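Local atomic coordinates of SusD superfamily protein (Bacteroides thetaiotaomicron VPI-5482, PDB entry 3HDX), a protein that probably binds polysaccharides at the outer membrane of a gut bacterium, as a SusD-type partner in carbohydrate uptake. Residues Q6-K9 against D13-S16; Y22-A27 against F78-N83; Y122-R127 against I358-L363; Y200-H205 against R257-N262. All coordinates share one frame; numbering follows the deposited sequence. Where two conformers were deposited one is given.

Contact 1: Q6-K9 against D13-S16; sequences QQWK and DTRS. With EDO (1,2-ethanediol), chain F.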
loop_
_atom_site.group_PDB
_atom_site.type_symbol
_atom_site.label_atom_id
_atom_site.label_comp_id
_atom_site.label_asym_id
_atom_site.label_seq_id
_atom_site.Cartn_x
_atom_site.Cartn_y
_atom_site.Cartn_z
ATOM N N GLN A 6 11.150 -15.765 22.889
ATOM C CA GLN A 6 12.079 -15.637 21.757
ATOM C C GLN A 6 13.522 -15.656 22.243
ATOM O O GLN A 6 13.896 -14.849 23.086
ATOM C CB GLN A 6 11.851 -14.314 21.023
ATOM C CG GLN A 6 12.820 -14.015 19.849
ATOM C CD GLN A 6 12.575 -14.867 18.620
ATOM O OE1 GLN A 6 11.473 -14.858 18.095
ATOM N NE2 GLN A 6 13.605 -15.579 18.132
ATOM N N GLN A 7 14.336 -16.518 21.639
ATOM C CA GLN A 7 15.771 -16.564 21.893
ATOM C C GLN A 7 16.520 -16.195 20.633
ATOM O O GLN A 7 15.906 -15.993 19.589
ATOM C CB GLN A 7 16.204 -17.892 22.492
ATOM C CG GLN A 7 15.399 -18.230 23.796
ATOM C CD GLN A 7 15.512 -17.166 24.924
ATOM O OE1 GLN A 7 16.383 -16.291 24.881
ATOM N NE2 GLN A 7 14.644 -17.257 25.942
ATOM N N TRP A 8 17.833 -16.034 20.763
ATOM C CA TRP A 8 18.694 -15.515 19.676
ATOM C C TRP A 8 20.001 -16.307 19.581
ATOM O O TRP A 8 21.037 -15.774 19.261
ATOM C CB TRP A 8 18.990 -14.020 19.931
ATOM C CG TRP A 8 17.717 -13.186 20.103
ATOM C CD1 TRP A 8 17.041 -12.941 21.257
ATOM C CD2 TRP A 8 16.934 -12.608 19.054
ATOM N NE1 TRP A 8 15.915 -12.218 21.010
ATOM C CE2 TRP A 8 15.823 -11.996 19.658
ATOM C CE3 TRP A 8 17.077 -12.538 17.670
ATOM C CZ2 TRP A 8 14.858 -11.310 18.920
ATOM C CZ3 TRP A 8 16.134 -11.869 16.941
ATOM C CH2 TRP A 8 15.028 -11.256 17.574
ATOM N N LYS A 9 19.902 -17.599 19.871
ATOM C CA LYS A 9 21.054 -18.492 19.942
ATOM C C LYS A 9 21.453 -19.028 18.574
ATOM O O LYS A 9 22.641 -19.258 18.306
ATOM C CB LYS A 9 20.697 -19.658 20.888
ATOM C CG LYS A 9 21.821 -20.682 21.163
ATOM C CD LYS A 9 21.315 -21.862 21.982
ATOM C CE LYS A 9 22.445 -22.900 22.258
ATOM N NZ LYS A 9 23.457 -22.485 23.347
ATOM N N ASP A 13 16.458 -19.268 15.154
ATOM C CA ASP A 13 15.856 -18.250 16.030
ATOM C C ASP A 13 15.710 -16.901 15.289
ATOM O O ASP A 13 14.630 -16.267 15.355
ATOM C CB ASP A 13 16.672 -18.029 17.322
ATOM C CG ASP A 13 16.650 -19.220 18.270
ATOM O OD1 ASP A 13 15.638 -19.956 18.298
ATOM O OD2 ASP A 13 17.628 -19.353 19.056
ATOM N N THR A 14 16.766 -16.459 14.604
ATOM C CA THR A 14 16.720 -15.163 13.888
ATOM C C THR A 14 15.792 -15.260 12.705
ATOM O O THR A 14 15.036 -14.323 12.448
ATOM C CB THR A 14 18.116 -14.615 13.477
ATOM O OG1 THR A 14 18.833 -15.558 12.632
ATOM C CG2 THR A 14 18.925 -14.377 14.729
ATOM N N ARG A 15 15.805 -16.400 12.000
ATOM C CA ARG A 15 14.881 -16.613 10.868
ATOM C C ARG A 15 13.445 -16.465 11.347
ATOM O O ARG A 15 12.665 -15.717 10.759
ATOM C CB ARG A 15 15.039 -17.998 10.212
ATOM C CG ARG A 15 14.222 -18.159 8.904
ATOM C CD ARG A 15 13.925 -19.624 8.572
ATOM N NE ARG A 15 13.112 -20.217 9.627
ATOM C CZ ARG A 15 11.816 -19.973 9.798
ATOM N NH1 ARG A 15 11.174 -19.195 8.955
ATOM N NH2 ARG A 15 11.159 -20.524 10.798
ATOM N N SER A 16 13.100 -17.140 12.442
ATOM C CA SER A 16 11.741 -17.091 12.971
ATOM C C SER A 16 11.317 -15.660 13.368
ATOM O O SER A 16 10.213 -15.222 13.045
ATOM C CB SER A 16 11.593 -18.082 14.139
ATOM O OG SER A 16 10.272 -17.989 14.655
HETATM C C1 EDO F . 20.900 -14.483 23.877
HETATM O O1 EDO F . 19.943 -13.529 23.377
HETATM C C2 EDO F . 20.696 -15.793 23.111
HETATM O O2 EDO F . 19.343 -16.341 23.240
HETATM O O HOH W 1 9.964 -16.230 16.619
HETATM O O HOH W 2 13.396 -18.593 19.831
#

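Contact 2: Y22-A27 against F78-N83; sequences YGLTRA and FYAVIN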
loop_
_atom_site.group_PDB
_atom_site.type_symbol
_atom_site.label_atom_id
_atom_site.label_comp_id
_atom_site.label_asym_id
_atom_site.label_seq_id
_atom_site.Cartn_x
_atom_site.Cartn_y
_atom_site.Cartn_z
ATOM N N TYR A 22 7.712 -9.592 9.491
ATOM C CA TYR A 22 6.886 -9.604 8.279
ATOM C C TYR A 22 5.432 -9.909 8.609
ATOM O O TYR A 22 4.527 -9.268 8.091
ATOM C CB TYR A 22 7.388 -10.605 7.236
ATOM C CG TYR A 22 8.569 -10.118 6.389
ATOM C CD1 TYR A 22 8.350 -9.284 5.285
ATOM C CD2 TYR A 22 9.868 -10.474 6.673
ATOM C CE1 TYR A 22 9.407 -8.799 4.504
ATOM C CE2 TYR A 22 10.933 -10.014 5.907
ATOM C CZ TYR A 22 10.696 -9.198 4.795
ATOM O OH TYR A 22 11.744 -8.760 4.040
ATOM N N GLY A 23 5.213 -10.908 9.459
ATOM C CA GLY A 23 3.867 -11.292 9.835
ATOM C C GLY A 23 3.090 -10.202 10.534
ATOM O O GLY A 23 1.902 -9.986 10.258
ATOM N N LEU A 24 3.777 -9.518 11.452
ATOM C CA LEU A 24 3.184 -8.405 12.171
ATOM C C LEU A 24 2.839 -7.260 11.231
ATOM O O LEU A 24 1.823 -6.601 11.434
ATOM C CB LEU A 24 4.100 -7.930 13.302
ATOM C CG LEU A 24 4.251 -8.907 14.477
ATOM C CD1 LEU A 24 5.409 -8.469 15.363
ATOM C CD2 LEU A 24 2.927 -8.979 15.235
ATOM N N THR A 25 3.699 -7.017 10.231
ATOM C CA THR A 25 3.461 -5.920 9.263
ATOM C C THR A 25 2.223 -6.236 8.404
ATOM O O THR A 25 1.344 -5.408 8.238
ATOM C CB THR A 25 4.681 -5.604 8.401
ATOM O OG1 THR A 25 5.858 -5.471 9.234
ATOM C CG2 THR A 25 4.415 -4.302 7.624
ATOM N N ARG A 26 2.118 -7.483 7.967
ATOM C CA ARG A 26 0.933 -7.955 7.218
ATOM C C ARG A 26 -0.315 -7.771 8.097
ATOM O O ARG A 26 -1.302 -7.209 7.657
ATOM C CB ARG A 26 1.112 -9.404 6.819
ATOM C CG ARG A 26 -0.050 -9.977 6.050
ATOM C CD ARG A 26 0.191 -11.401 5.704
ATOM N NE ARG A 26 0.185 -12.284 6.894
ATOM C CZ ARG A 26 1.196 -13.066 7.333
ATOM N NH1 ARG A 26 2.368 -13.190 6.698
ATOM N NH2 ARG A 26 1.016 -13.791 8.441
ATOM N N ALA A 27 -0.222 -8.191 9.369
ATOM C CA ALA A 27 -1.343 -8.068 10.296
ATOM C C ALA A 27 -1.788 -6.623 10.520
ATOM O O ALA A 27 -2.997 -6.353 10.618
ATOM C CB ALA A 27 -1.018 -8.737 11.624
ATOM N N PHE A 78 0.416 -1.353 14.657
ATOM C CA PHE A 78 1.593 -0.717 14.054
ATOM C C PHE A 78 2.777 -0.691 15.016
ATOM O O PHE A 78 3.883 -1.011 14.619
ATOM C CB PHE A 78 1.240 0.655 13.486
ATOM C CG PHE A 78 0.343 0.551 12.297
ATOM C CD1 PHE A 78 0.915 0.349 11.028
ATOM C CD2 PHE A 78 -1.032 0.533 12.419
ATOM C CE1 PHE A 78 0.103 0.204 9.904
ATOM C CE2 PHE A 78 -1.826 0.359 11.284
ATOM C CZ PHE A 78 -1.261 0.201 10.056
ATOM N N TYR A 79 2.544 -0.314 16.268
ATOM C CA TYR A 79 3.607 -0.352 17.284
ATOM C C TYR A 79 4.092 -1.788 17.529
ATOM O O TYR A 79 5.265 -1.985 17.859
ATOM C CB TYR A 79 3.245 0.402 18.570
ATOM C CG TYR A 79 3.271 1.866 18.302
ATOM C CD1 TYR A 79 4.507 2.516 18.152
ATOM C CD2 TYR A 79 2.115 2.612 18.179
ATOM C CE1 TYR A 79 4.571 3.852 17.839
ATOM C CE2 TYR A 79 2.182 3.934 17.885
ATOM C CZ TYR A 79 3.411 4.562 17.724
ATOM O OH TYR A 79 3.417 5.881 17.376
ATOM N N ALA A 80 3.240 -2.802 17.290
ATOM C CA ALA A 80 3.717 -4.186 17.395
ATOM C C ALA A 80 4.839 -4.456 16.381
ATOM O O ALA A 80 5.819 -5.153 16.683
ATOM C CB ALA A 80 2.569 -5.202 17.240
ATOM N N VAL A 81 4.683 -3.910 15.170
ATOM C CA VAL A 81 5.733 -4.051 14.145
ATOM C C VAL A 81 7.014 -3.330 14.599
ATOM O O VAL A 81 8.118 -3.879 14.544
ATOM C CB VAL A 81 5.296 -3.438 12.814
ATOM C CG1 VAL A 81 6.466 -3.435 11.792
ATOM C CG2 VAL A 81 4.041 -4.132 12.266
ATOM N N ILE A 82 6.839 -2.066 14.965
ATOM C CA ILE A 82 7.950 -1.175 15.342
ATOM C C ILE A 82 8.757 -1.800 16.505
ATOM O O ILE A 82 9.967 -1.870 16.454
ATOM C CB ILE A 82 7.391 0.222 15.709
ATOM C CG1 ILE A 82 6.861 0.914 14.428
ATOM C CG2 ILE A 82 8.432 1.098 16.456
ATOM C CD1 ILE A 82 5.802 2.025 14.679
ATOM N N ASN A 83 8.064 -2.297 17.529
ATOM C CA ASN A 83 8.725 -2.869 18.694
ATOM C C ASN A 83 9.449 -4.190 18.340
ATOM O O ASN A 83 10.598 -4.428 18.762
ATOM C CB ASN A 83 7.711 -3.059 19.826
ATOM C CG ASN A 83 8.356 -3.123 21.181
ATOM O OD1 ASN A 83 9.377 -2.480 21.409
ATOM N ND2 ASN A 83 7.733 -3.831 22.094
#

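Contact 3: Y122-R127 against I358-L363; sequences YFYMVR and IVFTRL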
loop_
_atom_site.group_PDB
_atom_site.type_symbol
_atom_site.label_atom_id
_atom_site.label_comp_id
_atom_site.label_asym_id
_atom_site.label_seq_id
_atom_site.Cartn_x
_atom_site.Cartn_y
_atom_site.Cartn_z
ATOM N N TYR A 122 5.938 3.256 10.052
ATOM C CA TYR A 122 5.830 4.664 10.404
ATOM C C TYR A 122 5.157 5.489 9.309
ATOM O O TYR A 122 4.276 6.276 9.601
ATOM C CB TYR A 122 7.158 5.264 10.849
ATOM C CG TYR A 122 7.417 5.104 12.344
ATOM C CD1 TYR A 122 6.529 5.654 13.275
ATOM C CD2 TYR A 122 8.514 4.374 12.831
ATOM C CE1 TYR A 122 6.725 5.513 14.657
ATOM C CE2 TYR A 122 8.752 4.282 14.208
ATOM C CZ TYR A 122 7.835 4.801 15.121
ATOM O OH TYR A 122 8.069 4.633 16.469
ATOM N N PHE A 123 5.610 5.337 8.067
ATOM C CA PHE A 123 4.987 6.050 6.956
ATOM C C PHE A 123 3.492 5.745 6.865
ATOM O O PHE A 123 2.661 6.631 6.769
ATOM C CB PHE A 123 5.671 5.670 5.641
ATOM C CG PHE A 123 4.891 6.086 4.409
ATOM C CD1 PHE A 123 4.608 7.420 4.194
ATOM C CD2 PHE A 123 4.467 5.143 3.486
ATOM C CE1 PHE A 123 3.897 7.804 3.064
ATOM C CE2 PHE A 123 3.751 5.552 2.344
ATOM C CZ PHE A 123 3.533 6.881 2.144
ATOM N N TYR A 124 3.185 4.454 6.909
ATOM C CA TYR A 124 1.808 3.983 6.730
ATOM C C TYR A 124 0.879 4.565 7.793
ATOM O O TYR A 124 -0.214 5.033 7.510
ATOM C CB TYR A 124 1.793 2.434 6.702
ATOM C CG TYR A 124 0.549 1.849 6.077
ATOM C CD1 TYR A 124 -0.610 1.677 6.839
ATOM C CD2 TYR A 124 0.514 1.468 4.726
ATOM C CE1 TYR A 124 -1.741 1.117 6.323
ATOM C CE2 TYR A 124 -0.615 0.907 4.167
ATOM C CZ TYR A 124 -1.754 0.745 4.981
ATOM O OH TYR A 124 -2.878 0.191 4.456
HETATM N N MSE A 125 1.367 4.574 9.028
HETATM C CA MSE A 125 0.561 5.049 10.141
HETATM C C MSE A 125 0.462 6.596 10.115
HETATM O O MSE A 125 -0.568 7.157 10.508
HETATM C CB MSE A 125 1.023 4.460 11.482
HETATM C CG MSE A 125 2.255 5.087 12.034
HETATM SE SE MSE A 125 2.941 4.214 13.604
HETATM C CE MSE A 125 1.310 4.313 14.696
ATOM N N VAL A 126 1.511 7.286 9.658
ATOM C CA VAL A 126 1.465 8.759 9.505
ATOM C C VAL A 126 0.408 9.183 8.491
ATOM O O VAL A 126 -0.318 10.175 8.713
ATOM C CB VAL A 126 2.867 9.368 9.209
ATOM C CG1 VAL A 126 2.762 10.796 8.590
ATOM C CG2 VAL A 126 3.734 9.287 10.489
ATOM N N ARG A 127 0.227 8.398 7.422
ATOM C CA ARG A 127 -0.822 8.746 6.471
ATOM C C ARG A 127 -2.216 8.622 7.101
ATOM O O ARG A 127 -3.135 9.352 6.704
ATOM C CB ARG A 127 -0.806 7.867 5.233
ATOM C CG ARG A 127 0.430 8.021 4.358
ATOM C CD ARG A 127 0.155 7.405 2.979
ATOM N NE ARG A 127 -0.205 6.002 3.084
ATOM C CZ ARG A 127 -0.337 5.175 2.039
ATOM N NH1 ARG A 127 -0.124 5.585 0.801
ATOM N NH2 ARG A 127 -0.669 3.925 2.247
ATOM N N ILE A 358 -1.513 -8.503 -0.276
ATOM C CA ILE A 358 -1.533 -7.052 -0.300
ATOM C C ILE A 358 -0.428 -6.614 -1.280
ATOM O O ILE A 358 0.728 -7.095 -1.197
ATOM C CB ILE A 358 -1.281 -6.458 1.095
ATOM C CG1 ILE A 358 -2.418 -6.776 2.051
ATOM C CG2 ILE A 358 -1.029 -4.925 1.000
ATOM C CD1 ILE A 358 -2.043 -6.582 3.508
ATOM N N VAL A 359 -0.788 -5.749 -2.230
ATOM C CA VAL A 359 0.176 -5.181 -3.173
ATOM C C VAL A 359 0.250 -3.696 -2.893
ATOM O O VAL A 359 -0.623 -2.919 -3.298
ATOM C CB VAL A 359 -0.166 -5.463 -4.616
ATOM C CG1 VAL A 359 0.864 -4.777 -5.550
ATOM C CG2 VAL A 359 -0.278 -7.014 -4.867
ATOM N N PHE A 360 1.270 -3.307 -2.120
ATOM C CA PHE A 360 1.439 -1.909 -1.818
ATOM C C PHE A 360 1.795 -1.124 -3.063
ATOM O O PHE A 360 1.253 -0.053 -3.284
ATOM C CB PHE A 360 2.439 -1.684 -0.690
ATOM C CG PHE A 360 2.689 -0.242 -0.410
ATOM C CD1 PHE A 360 1.762 0.530 0.303
ATOM C CD2 PHE A 360 3.810 0.392 -0.914
ATOM C CE1 PHE A 360 2.023 1.918 0.528
ATOM C CE2 PHE A 360 4.031 1.747 -0.676
ATOM C CZ PHE A 360 3.133 2.488 0.006
ATOM N N THR A 361 2.737 -1.655 -3.843
ATOM C CA THR A 361 3.160 -1.017 -5.074
ATOM C C THR A 361 3.671 -2.014 -6.094
ATOM O O THR A 361 4.025 -3.157 -5.803
ATOM C CB THR A 361 4.207 0.090 -4.815
ATOM O OG1 THR A 361 4.399 0.880 -6.004
ATOM C CG2 THR A 361 5.544 -0.456 -4.318
ATOM N N ARG A 362 3.691 -1.518 -7.308
ATOM C CA ARG A 362 4.061 -2.213 -8.513
ATOM C C ARG A 362 4.453 -1.154 -9.544
ATOM O O ARG A 362 4.220 0.048 -9.343
ATOM C CB ARG A 362 2.924 -3.115 -9.017
ATOM C CG ARG A 362 1.581 -2.404 -9.238
ATOM C CD ARG A 362 0.492 -3.473 -9.435
ATOM N NE ARG A 362 -0.862 -2.927 -9.608
ATOM C CZ ARG A 362 -1.405 -2.598 -10.778
ATOM N NH1 ARG A 362 -0.714 -2.639 -11.903
ATOM N NH2 ARG A 362 -2.654 -2.176 -10.816
ATOM N N LEU A 363 5.007 -1.598 -10.675
ATOM C CA LEU A 363 5.540 -0.643 -11.661
ATOM C C LEU A 363 4.550 0.396 -12.153
ATOM O O LEU A 363 4.909 1.559 -12.359
ATOM C CB LEU A 363 6.246 -1.315 -12.857
ATOM C CG LEU A 363 7.713 -1.666 -12.586
ATOM C CD1 LEU A 363 8.286 -2.516 -13.718
ATOM C CD2 LEU A 363 8.576 -0.447 -12.343
#

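Contact 4: Y200-H205 against R257-N262; sequences YSVLAH and RILGFN. With EDO (1,2-ethanediol), chain I.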
loop_
_atom_site.group_PDB
_atom_site.type_symbol
_atom_site.label_atom_id
_atom_site.label_comp_id
_atom_site.label_asym_id
_atom_site.label_seq_id
_atom_site.Cartn_x
_atom_site.Cartn_y
_atom_site.Cartn_z
ATOM N N TYR A 200 13.121 1.907 -1.815
ATOM C CA TYR A 200 12.991 3.100 -2.677
ATOM C C TYR A 200 11.536 3.498 -2.929
ATOM O O TYR A 200 11.244 4.691 -3.028
ATOM C CB TYR A 200 13.756 2.958 -3.997
ATOM C CG TYR A 200 15.240 3.252 -3.918
ATOM C CD1 TYR A 200 15.690 4.545 -3.744
ATOM C CD2 TYR A 200 16.182 2.242 -4.006
ATOM C CE1 TYR A 200 17.048 4.842 -3.687
ATOM C CE2 TYR A 200 17.559 2.530 -3.993
ATOM C CZ TYR A 200 17.986 3.812 -3.815
ATOM O OH TYR A 200 19.311 4.124 -3.760
ATOM N N SER A 201 10.649 2.518 -3.021
ATOM C CA SER A 201 9.228 2.791 -3.273
ATOM C C SER A 201 8.600 3.515 -2.093
ATOM O O SER A 201 7.780 4.422 -2.298
ATOM C CB SER A 201 8.429 1.520 -3.647
ATOM O OG SER A 201 8.093 0.717 -2.532
ATOM N N VAL A 202 8.999 3.137 -0.875
ATOM C CA VAL A 202 8.506 3.813 0.322
ATOM C C VAL A 202 9.041 5.245 0.304
ATOM O O VAL A 202 8.299 6.175 0.627
ATOM C CB VAL A 202 8.810 3.024 1.634
ATOM C CG1 VAL A 202 8.205 3.759 2.840
ATOM C CG2 VAL A 202 8.281 1.600 1.541
ATOM N N LEU A 203 10.344 5.421 0.028
ATOM C CA LEU A 203 10.929 6.783 -0.087
ATOM C C LEU A 203 10.169 7.636 -1.086
ATOM O O LEU A 203 9.811 8.771 -0.788
ATOM C CB LEU A 203 12.424 6.749 -0.464
ATOM C CG LEU A 203 13.391 6.373 0.657
ATOM C CD1 LEU A 203 14.765 6.189 0.035
ATOM C CD2 LEU A 203 13.445 7.488 1.688
ATOM N N ALA A 204 9.921 7.080 -2.272
ATOM C CA ALA A 204 9.207 7.833 -3.304
ATOM C C ALA A 204 7.846 8.331 -2.800
ATOM O O ALA A 204 7.481 9.477 -3.005
ATOM C CB ALA A 204 9.026 6.984 -4.597
ATOM N N HIS A 205 7.114 7.426 -2.166
ATOM C CA HIS A 205 5.800 7.766 -1.626
ATOM C C HIS A 205 5.833 8.709 -0.426
ATOM O O HIS A 205 4.918 9.527 -0.276
ATOM C CB HIS A 205 4.948 6.517 -1.416
ATOM C CG HIS A 205 4.274 6.063 -2.667
ATOM N ND1 HIS A 205 3.282 6.820 -3.260
ATOM C CD2 HIS A 205 4.409 4.940 -3.419
ATOM C CE1 HIS A 205 2.853 6.186 -4.340
ATOM N NE2 HIS A 205 3.529 5.053 -4.470
ATOM N N ARG A 257 5.362 -7.634 -7.724
ATOM C CA ARG A 257 4.923 -7.025 -6.433
ATOM C C ARG A 257 6.183 -6.377 -5.849
ATOM O O ARG A 257 6.989 -7.048 -5.194
ATOM C CB ARG A 257 4.314 -8.037 -5.500
ATOM C CG ARG A 257 3.098 -8.734 -6.015
ATOM C CD ARG A 257 2.398 -9.499 -4.914
ATOM N NE ARG A 257 3.213 -10.600 -4.397
ATOM C CZ ARG A 257 3.173 -11.888 -4.774
ATOM N NH1 ARG A 257 2.387 -12.327 -5.765
ATOM N NH2 ARG A 257 3.966 -12.767 -4.165
ATOM N N ILE A 258 6.402 -5.103 -6.164
ATOM C CA ILE A 258 7.602 -4.382 -5.703
ATOM C C ILE A 258 7.640 -4.338 -4.168
ATOM O O ILE A 258 8.715 -4.502 -3.585
ATOM C CB ILE A 258 7.701 -2.989 -6.338
ATOM C CG1 ILE A 258 7.894 -3.124 -7.843
ATOM C CG2 ILE A 258 8.872 -2.143 -5.699
ATOM C CD1 ILE A 258 7.854 -1.798 -8.580
ATOM N N LEU A 259 6.472 -4.120 -3.564
ATOM C CA LEU A 259 6.294 -4.201 -2.106
ATOM C C LEU A 259 4.916 -4.775 -1.837
ATOM O O LEU A 259 3.893 -4.220 -2.298
ATOM C CB LEU A 259 6.471 -2.821 -1.442
ATOM C CG LEU A 259 6.700 -2.781 0.081
ATOM C CD1 LEU A 259 7.201 -1.375 0.453
ATOM C CD2 LEU A 259 5.507 -3.130 0.912
ATOM N N GLY A 260 4.872 -5.881 -1.112
ATOM C CA GLY A 260 3.602 -6.478 -0.747
ATOM C C GLY A 260 3.754 -7.460 0.382
ATOM O O GLY A 260 4.867 -7.643 0.882
ATOM N N PHE A 261 2.623 -8.036 0.808
ATOM C CA PHE A 261 2.569 -8.980 1.940
ATOM C C PHE A 261 1.683 -10.138 1.551
ATOM O O PHE A 261 0.566 -9.948 1.043
ATOM C CB PHE A 261 2.043 -8.298 3.208
ATOM C CG PHE A 261 2.878 -7.136 3.606
ATOM C CD1 PHE A 261 4.019 -7.322 4.378
ATOM C CD2 PHE A 261 2.588 -5.866 3.125
ATOM C CE1 PHE A 261 4.883 -6.230 4.653
ATOM C CE2 PHE A 261 3.436 -4.777 3.415
ATOM C CZ PHE A 261 4.579 -4.975 4.186
ATOM N N ASN A 262 2.213 -11.335 1.763
ATOM C CA ASN A 262 1.564 -12.560 1.311
ATOM C C ASN A 262 0.987 -13.376 2.457
ATOM O O ASN A 262 1.488 -13.322 3.586
ATOM C CB ASN A 262 2.591 -13.428 0.575
ATOM C CG ASN A 262 3.375 -12.647 -0.451
ATOM O OD1 ASN A 262 2.809 -11.824 -1.182
ATOM N ND2 ASN A 262 4.689 -12.823 -0.448
HETATM C C1 EDO I . 7.981 -7.769 -0.581
HETATM O O1 EDO I . 7.545 -6.517 -0.175
HETATM C C2 EDO I . 8.076 -7.860 -2.062
HETATM O O2 EDO I . 6.755 -7.980 -2.602
#

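Contact 1: Q6-K9 against D13-S16
With chi1 at -68°, D13 swings its carboxylate back beside its own backbone N toward K9, while Q6, extended at chi1 (177°) and bent at chi2 (72°), folds its amide over toward the D13 carbonyl. D13 OD2 accepts the backbone N-H of K9 at 3.0 Å through its anti lone pair, the one turned away from OD1. OD1 receives a water that accepts Q7 N, so the short carboxylate holds the loop directly through OD2 and through a water on OD1. Between these bonds D13 CB presses on Q7 O, 3.1 Å away. The amide of Q6 works mainly within the loop: NE2 reaches Q7 O at 2.8 Å in the carbonyl plane, and only a weak bond runs from NE2 to D13 O. At the amide's other end, a second water links Q6 OE1 to S16 OG. The W8 indole has Q6 CG over one face, toward its rim, and T14 CG2 at its edge, 3.9 Å from CE3. With an alanine at D13, the K9 N-H would probably lose its acceptor and the water on Q7 N its second partner, freeing the loop to shift. W8 then runs on to helix 76-91, its ring nearly perpendicular to that of F88 and touching V87 and K91, so the loop lies between the start of helix 11-30 and the end of helix 76-91.

Contact 2: Y22-A27 against F78-N83
L24 and V81 mark the closest backbone approach, 5.4 Å between their CA atoms, where segments 22-27 and 78-83, on helices 11-30 and 76-91, run antiparallel, 162° between their directions, with axes 8.5 Å apart. The CG2 branch of V81 lies against the L24 backbone, 3.4 Å from L24 O, and meets L24 CB at 3.9 Å. The other branch, CG1, set anti to the backbone N (chi1 173°), points at T25 and comes 3.3 Å from T25 OG1; the two side chains cross at about a right angle. T25 OG1 is bonded to V21 O one turn back, so it can face a methyl group without a polar partner across the interface. L24 spreads over A80 instead: CD1 sits 3.6 Å from A80 O and CD2 4.3 Å from A80 CB, the small alanine letting the leucine lie close to the helix backbone. Such antiparallel helix packing is consistent with the TPR-like clan to which SusD proteins belong. No hydrogen bond crosses between the segments, which implies that they are held by the fit of a leucine, beta-branched valine and threonine, and a small alanine, with backbone polar groups served inside each helix.

Contact 3: Y122-R127 against I358-L363
F360 is the one residue by which strand 358-361, half of a two-stranded antiparallel sheet, reaches F123, Y124 and R127 of helix 104-129 in the middle of the protein. The segment axes stand 13.4 Å apart and nearly perpendicular, at 89°, a gap that only long side chains can bridge. F360 has chi1 at 177°, which extends its ring away from the strand backbone until CZ lies 3.9 Å from F123 CE2, in the plane of the F123 ring and at its edge. F360 CE1 comes similarly to the edge of Y124, 4.5 Å from CD2. Helix 104-129 is one of many in this largely helical fold, whose family belongs to the TPR clan. F123 and R127 are four residues apart, about one helical turn, and so emerge on the same face of the helix. That spacing lets F123 CE2 lie over one face of the R127 guanidinium, 3.9 Å above its plane and offset toward its rim. R127 NH2 meets the edge of F360 in the ring plane, 3.8 Å from CE1, the two planes turned by 54°; the arginine makes its cation-pi contact with Y432 instead. Y124 turns its hydroxyl to H35 ND1, so a tyrosine can be buried here. F360 is further enclosed by W429 and, edge-to-face, by F120.

Contact 4: Y200-H205 against R257-N262
L259 CD1 and V202 CG2 are the foremost atoms of two branched side chains that cross at a slant, 3.3 Å apart, tighter than usual for two carbons. The leucine is extended, CG opposite the backbone N (chi1 -164°), which drives CD1 from strand 259-261 into helix 196-209. There it also passes S201 OG at 3.8 Å. This hydroxyl bonds back to S198 O, one turn earlier, so the small serine can lie beside a hydrocarbon without losing its hydrogen bond. I258 adds its CG2, 4.2 Å from S201 CB. That two successive residues both face the helix is explained by a classic beta bulge, in which I258 and L259 lie opposite T361 of the neighbouring strand. Along the strand, a 1,2-ethanediol, probably from the crystallisation liquor, takes the G260 N-H on O1 at 2.9 Å and gives its O2 hydroxyl to R257 O at 2.8 Å; O1 also donates to G260 O. Cutting L259 back to an alanine would probably open a gap beside V202 and S201 and leave the strand less firmly seated on the helix. No hydrogen bond joins the two segments themselves, and the interface depends on close-fitting aliphatic branches; just beyond them S198 OG bonds I258 O, so this aliphatic packing is flanked by one polar tie.

Contacts 3 and 4 form the buried middle of the fold, their centres about 6 Å apart. They share one small sheet, whose strands pair through T361 N to L259 O and I358 N to F261 O, and bring it against two different helices. Contact 2 is partly buried; it touches contact 3 through Y79 and I82 against Y122 and M125, and contact 4 where T25 and R26 meet F261. Contact 1 lies at the surface, sharing helix 11-30 with contact 2, their centres about 17 Å apart. The chemistry follows depth: hydrogen bonds and bridging waters outside, aliphatic packing in 2 and 4, and aromatic edges with an arginine in 3.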